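Local coordinates for probable chaperone (PDB 4JMF), which probably serves as a type III secretion chaperone of the CesT family, binding a partner protein before its export, at residues 35-40 / 106-111; 10-15 / 28-33. All blocks are in the same frame, centred on the assembly; numbering follows the deposited sequence.

Contact 1: residues 35-40 / 106-111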
loop_
_atom_site.group_PDB
_atom_site.type_symbol
_atom_site.label_atom_id
_atom_site.label_comp_id
_atom_site.label_asym_id
_atom_site.label_seq_id
_atom_site.Cartn_x
_atom_site.Cartn_y
_atom_site.Cartn_z
ATOM N N HIS B 35 -1.200 -8.679 -19.318
ATOM C CA HIS B 35 -0.399 -8.344 -18.139
ATOM C C HIS B 35 0.317 -9.531 -17.484
ATOM O O HIS B 35 -0.322 -10.473 -16.996
ATOM C CB HIS B 35 -1.294 -7.649 -17.122
ATOM C CG HIS B 35 -2.090 -6.528 -17.710
ATOM N ND1 HIS B 35 -1.509 -5.354 -18.149
ATOM C CD2 HIS B 35 -3.418 -6.407 -17.950
ATOM C CE1 HIS B 35 -2.449 -4.558 -18.628
ATOM N NE2 HIS B 35 -3.614 -5.173 -18.519
ATOM N N LEU B 36 1.647 -9.477 -17.466
ATOM C CA LEU B 36 2.432 -10.458 -16.723
ATOM C C LEU B 36 2.554 -9.962 -15.278
ATOM O O LEU B 36 3.111 -8.880 -15.037
ATOM C CB LEU B 36 3.814 -10.637 -17.360
ATOM C CG LEU B 36 4.794 -11.621 -16.708
ATOM C CD1 LEU B 36 4.285 -13.058 -16.806
ATOM C CD2 LEU B 36 6.167 -11.509 -17.320
ATOM N N CYS B 37 2.008 -10.737 -14.333
ATOM C CA CYS B 37 1.990 -10.374 -12.921
ATOM C C CYS B 37 2.794 -11.364 -12.087
ATOM O O CYS B 37 2.797 -12.564 -12.369
ATOM C CB CYS B 37 0.550 -10.347 -12.411
ATOM S SG CYS B 37 -0.558 -9.307 -13.371
ATOM N N HIS B 38 3.463 -10.857 -11.055
ATOM C CA HIS B 38 4.300 -11.683 -10.184
ATOM C C HIS B 38 3.795 -11.617 -8.738
ATOM O O HIS B 38 3.257 -10.587 -8.322
ATOM C CB HIS B 38 5.757 -11.201 -10.229
ATOM C CG HIS B 38 6.240 -10.875 -11.607
ATOM N ND1 HIS B 38 6.743 -11.831 -12.466
ATOM C CD2 HIS B 38 6.287 -9.701 -12.281
ATOM C CE1 HIS B 38 7.080 -11.257 -13.609
ATOM N NE2 HIS B 38 6.815 -9.966 -13.523
ATOM N N LEU B 39 3.987 -12.704 -7.987
ATOM C CA LEU B 39 3.517 -12.803 -6.613
ATOM C C LEU B 39 4.691 -13.274 -5.796
ATOM O O LEU B 39 5.436 -14.147 -6.237
ATOM C CB LEU B 39 2.412 -13.854 -6.487
ATOM C CG LEU B 39 1.424 -13.993 -7.638
ATOM C CD1 LEU B 39 0.478 -15.189 -7.388
ATOM C CD2 LEU B 39 0.649 -12.735 -7.801
ATOM N N ALA B 40 4.866 -12.706 -4.610
ATOM C CA ALA B 40 5.947 -13.150 -3.750
ATOM C C ALA B 40 5.581 -12.858 -2.321
ATOM O O ALA B 40 4.799 -11.950 -2.057
ATOM C CB ALA B 40 7.244 -12.421 -4.113
ATOM N N GLU B 106 -7.125 -8.439 -8.830
ATOM C CA GLU B 106 -8.029 -7.744 -9.734
ATOM C C GLU B 106 -7.771 -6.249 -9.729
ATOM O O GLU B 106 -7.774 -5.619 -10.791
ATOM C CB GLU B 106 -9.483 -8.018 -9.353
ATOM C CG GLU B 106 -10.494 -7.555 -10.402
ATOM C CD GLU B 106 -11.747 -8.411 -10.385
ATOM O OE1 GLU B 106 -12.564 -8.271 -9.441
ATOM O OE2 GLU B 106 -11.908 -9.234 -11.319
ATOM N N GLN B 107 -7.538 -5.685 -8.547
ATOM C CA GLN B 107 -7.253 -4.251 -8.457
ATOM C C GLN B 107 -5.910 -3.913 -9.106
ATOM O O GLN B 107 -5.762 -2.852 -9.721
ATOM C CB GLN B 107 -7.303 -3.772 -7.004
ATOM C CG GLN B 107 -8.681 -3.889 -6.369
ATOM C CD GLN B 107 -9.730 -3.133 -7.161
ATOM O OE1 GLN B 107 -9.628 -1.916 -7.347
ATOM N NE2 GLN B 107 -10.743 -3.854 -7.644
ATOM N N LEU B 108 -4.937 -4.817 -8.981
ATOM C CA LEU B 108 -3.655 -4.635 -9.662
ATOM C C LEU B 108 -3.893 -4.572 -11.167
ATOM O O LEU B 108 -3.490 -3.613 -11.838
ATOM C CB LEU B 108 -2.688 -5.782 -9.346
ATOM C CG LEU B 108 -1.323 -5.661 -10.032
ATOM C CD1 LEU B 108 -0.593 -4.385 -9.588
ATOM C CD2 LEU B 108 -0.457 -6.900 -9.782
ATOM N N VAL B 109 -4.555 -5.596 -11.696
ATOM C CA VAL B 109 -4.820 -5.664 -13.129
ATOM C C VAL B 109 -5.708 -4.518 -13.626
ATOM O O VAL B 109 -5.487 -3.984 -14.717
ATOM C CB VAL B 109 -5.381 -7.040 -13.530
ATOM C CG1 VAL B 109 -5.747 -7.052 -15.000
ATOM C CG2 VAL B 109 -4.329 -8.105 -13.263
ATOM N N ALA B 110 -6.679 -4.105 -12.814
ATOM C CA ALA B 110 -7.539 -2.993 -13.201
ATOM C C ALA B 110 -6.736 -1.724 -13.462
ATOM O O ALA B 110 -7.020 -0.983 -14.401
ATOM C CB ALA B 110 -8.628 -2.747 -12.150
ATOM N N ALA B 111 -5.713 -1.471 -12.655
ATOM C CA ALA B 111 -4.932 -0.253 -12.863
ATOM C C ALA B 111 -4.012 -0.422 -14.056
ATOM O O ALA B 111 -3.761 0.527 -14.796
ATOM C CB ALA B 111 -4.147 0.100 -11.639
#
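Val109 is the residue of helix 106-111 that meets strand 35-40 twice, one methyl for each of two strand residues, His35 and Cys37, that lie two apart and face the helix. Its CG1 lies 3.8 Å from CD2 of His35, an oblique approach to the imidazole, while CG2 reaches the thiol of Cys37, 4.0 Å from SG. The valine torsion explains the division of labour: CG1 stands opposite the backbone N across the CA-CB bond (chi1 176°), leaving CG2 beside that N and turned to the cysteine. A further apolar touch comes from the residue before it: CD2 of Leu108 approaches the same SG at 4.3 Å. The sulfur thus sits against branches of two consecutive helix residues, and the contact between the segments is wholly one of van der Waals packing. Cys37, Leu108 and Val109 are buried, whereas His35 is partly exposed.

The polar partners lie outside the two segments. The ring of His35 is hydrogen-bonded through NE2 to OE2 of Glu113, one turn further along the same helix, which ties the imidazole to the helix beyond its touch on Val109; a nearby carboxylate would tend to stabilise a protonated ring. On the helix flank, the side chains of Glu106 and Gln107 are hydrogen-bonded to the backbone of another protein's chain.

The strand and helix run roughly antiparallel, at 143°, with their axes approaching to 10.1 Å, the usual spacing of a helix laid on a sheet. His35 and Cys37 belong to one face of the sheet, and Val109 also touches Val32 on the neighbouring strand. Such packing of the C-terminal helix 98-114 against the antiparallel sheet is consistent with the alpha/beta fold of type III secretion chaperones of the CesT family.

Contact 2: residues 10-15 / 28-33; sequences HQLFLA and LSLQVG
Phe13 and Leu30 form the closest touch between helix 10-15 and strand 28-32, with CZ of the ring 4.0 Å from CD2 of the leucine. The far end of the phenyl group does the work: its CA-CB bond does not aim at the strand, but the ring swings across so that CZ and CE2 lead. CE2 comes to 4.4 Å from CD1 of Leu28, and these two methyls, one from each leucine, approach the ring obliquely. From the preceding helix residue, CD2 of Leu12 meets the other branch of Leu30, its CD1, at 4.3 Å. Leu30 therefore spreads its two methyls over two successive helix residues. Its CG lies opposite the carbonyl carbon, beside the backbone N (chi1 -67°), from where the branches reach the helix.

All four of these side chains are buried, and the contact is purely apolar. Helix and strand point nearly the same way, 13° apart, at an axis separation of 12.5 Å, so long side chains bridge the gap. Strands 28-32 and 35-41 form a β-hairpin, and the packing of helix 3-15 on its first strand is consistent with the CesT-type chaperone fold. Leu18, in the loop joining helix to strand, touches both Phe13 and Leu30.

At the end of the strand, Gln31 NE2 donates to the carbonyl O of Gly33, 2.9 Å away and nearly straight at 163°, a side-chain hydrogen bond to the turn that leads into strand 35-41. Leu30, Gln31 and Val32 also pair in an antiparallel ladder with a strand of another protein's chain, which carries the sheet on across the interface.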
loop_
_atom_site.group_PDB
_atom_site.type_symbol
_atom_site.label_atom_id
_atom_site.label_comp_id
_atom_site.label_asym_id
_atom_site.label_seq_id
_atom_site.Cartn_x
_atom_site.Cartn_y
_atom_site.Cartn_z
ATOM N N HIS B 10 -2.686 -21.187 -2.814
ATOM C CA HIS B 10 -3.685 -22.217 -3.132
ATOM C C HIS B 10 -5.086 -21.620 -3.319
ATOM O O HIS B 10 -5.798 -21.921 -4.300
ATOM C CB HIS B 10 -3.699 -23.270 -2.028
ATOM C CG HIS B 10 -4.519 -24.484 -2.349
ATOM N ND1 HIS B 10 -5.850 -24.599 -2.010
ATOM C CD2 HIS B 10 -4.184 -25.651 -2.951
ATOM C CE1 HIS B 10 -6.304 -25.778 -2.398
ATOM N NE2 HIS B 10 -5.314 -26.434 -2.973
ATOM N N GLN B 11 -5.482 -20.748 -2.401
ATOM C CA GLN B 11 -6.787 -20.089 -2.510
ATOM C C GLN B 11 -6.894 -19.262 -3.784
ATOM O O GLN B 11 -7.934 -19.288 -4.457
ATOM C CB GLN B 11 -7.052 -19.213 -1.271
ATOM C CG GLN B 11 -7.124 -20.035 0.024
ATOM C CD GLN B 11 -8.297 -21.014 0.021
ATOM O OE1 GLN B 11 -9.413 -20.651 -0.350
ATOM N NE2 GLN B 11 -8.041 -22.269 0.420
ATOM N N LEU B 12 -5.825 -18.536 -4.133
ATOM C CA LEU B 12 -5.858 -17.729 -5.351
ATOM C C LEU B 12 -6.042 -18.609 -6.571
ATOM O O LEU B 12 -6.776 -18.251 -7.494
ATOM C CB LEU B 12 -4.589 -16.887 -5.503
ATOM C CG LEU B 12 -4.438 -16.077 -6.798
ATOM C CD1 LEU B 12 -5.524 -14.995 -6.945
ATOM C CD2 LEU B 12 -3.064 -15.421 -6.835
ATOM N N PHE B 13 -5.378 -19.759 -6.586
ATOM C CA PHE B 13 -5.485 -20.627 -7.753
ATOM C C PHE B 13 -6.879 -21.250 -7.897
ATOM O O PHE B 13 -7.354 -21.483 -9.019
ATOM C CB PHE B 13 -4.351 -21.657 -7.760
ATOM C CG PHE B 13 -3.063 -21.118 -8.345
ATOM C CD1 PHE B 13 -2.464 -21.729 -9.439
ATOM C CD2 PHE B 13 -2.492 -19.955 -7.837
ATOM C CE1 PHE B 13 -1.293 -21.218 -9.983
ATOM C CE2 PHE B 13 -1.318 -19.434 -8.383
ATOM C CZ PHE B 13 -0.722 -20.063 -9.452
ATOM N N LEU B 14 -7.540 -21.488 -6.766
ATOM C CA LEU B 14 -8.948 -21.894 -6.781
ATOM C C LEU B 14 -9.807 -20.777 -7.339
ATOM O O LEU B 14 -10.689 -21.017 -8.158
ATOM C CB LEU B 14 -9.434 -22.222 -5.374
ATOM C CG LEU B 14 -8.787 -23.393 -4.663
ATOM C CD1 LEU B 14 -9.455 -23.618 -3.294
ATOM C CD2 LEU B 14 -8.893 -24.639 -5.532
ATOM N N ALA B 15 -9.544 -19.551 -6.888
ATOM C CA ALA B 15 -10.316 -18.406 -7.350
ATOM C C ALA B 15 -10.158 -18.188 -8.852
ATOM O O ALA B 15 -11.122 -17.865 -9.540
ATOM C CB ALA B 15 -9.924 -17.159 -6.584
ATOM N N LEU B 28 6.179 -16.477 -8.145
ATOM C CA LEU B 28 5.214 -17.033 -9.091
ATOM C C LEU B 28 4.778 -15.962 -10.073
ATOM O O LEU B 28 4.561 -14.811 -9.691
ATOM C CB LEU B 28 3.969 -17.524 -8.359
ATOM C CG LEU B 28 4.041 -18.941 -7.809
ATOM C CD1 LEU B 28 2.845 -19.224 -6.904
ATOM C CD2 LEU B 28 4.072 -19.923 -8.977
ATOM N N SER B 29 4.613 -16.341 -11.332
ATOM C CA SER B 29 4.161 -15.388 -12.328
ATOM C C SER B 29 2.873 -15.874 -12.980
ATOM O O SER B 29 2.694 -17.075 -13.184
ATOM C CB SER B 29 5.245 -15.178 -13.387
ATOM O OG SER B 29 6.489 -14.883 -12.776
ATOM N N LEU B 30 1.998 -14.930 -13.311
ATOM C CA LEU B 30 0.721 -15.214 -13.956
ATOM C C LEU B 30 0.545 -14.300 -15.155
ATOM O O LEU B 30 0.862 -13.121 -15.078
ATOM C CB LEU B 30 -0.422 -14.932 -12.988
ATOM C CG LEU B 30 -0.518 -15.837 -11.773
ATOM C CD1 LEU B 30 -1.602 -15.315 -10.845
ATOM C CD2 LEU B 30 -0.841 -17.250 -12.251
ATOM N N GLN B 31 0.046 -14.838 -16.263
ATOM C CA GLN B 31 -0.327 -14.016 -17.405
ATOM C C GLN B 31 -1.823 -13.726 -17.322
ATOM O O GLN B 31 -2.644 -14.637 -17.407
ATOM C CB GLN B 31 -0.028 -14.750 -18.708
ATOM C CG GLN B 31 -0.169 -13.871 -19.944
ATOM C CD GLN B 31 0.984 -12.904 -20.066
ATOM O OE1 GLN B 31 2.147 -13.294 -19.930
ATOM N NE2 GLN B 31 0.674 -11.628 -20.294
ATOM N N VAL B 32 -2.185 -12.469 -17.118
ATOM C CA VAL B 32 -3.594 -12.106 -17.055
ATOM C C VAL B 32 -3.875 -11.186 -18.226
ATOM O O VAL B 32 -3.563 -9.992 -18.181
ATOM C CB VAL B 32 -3.955 -11.416 -15.719
ATOM C CG1 VAL B 32 -5.414 -11.024 -15.703
ATOM C CG2 VAL B 32 -3.656 -12.342 -14.549
ATOM N N GLY B 33 -4.429 -11.744 -19.295
ATOM C CA GLY B 33 -4.534 -11.000 -20.537
ATOM C C GLY B 33 -3.140 -10.555 -20.930
ATOM O O GLY B 33 -2.190 -11.334 -20.868
#

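Contacts 1 and 2 share one sheet, since strands 28-32 and 35-41 are adjacent in it and successive in the chain; their centres lie 10 Å apart. Backbone bonds stitch them together: Leu30 N lies 2.7 Å from Cys37 O, and Leu39 N lies 2.8 Å from Leu28 O, both probable hydrogen bonds. Leu39 CD1 comes to 3.6 Å from Leu12 CD2, so Leu39, which takes no part in the touch on helix 106-111, adds strand 35-41 to the layer under helix 3-15. In sequence, both segments of contact 2 come before contact 1. Another protein's chain pairs with edge strand 28-32, and helix 106-111 hydrogen-bonds to it through Glu106 and Gln107.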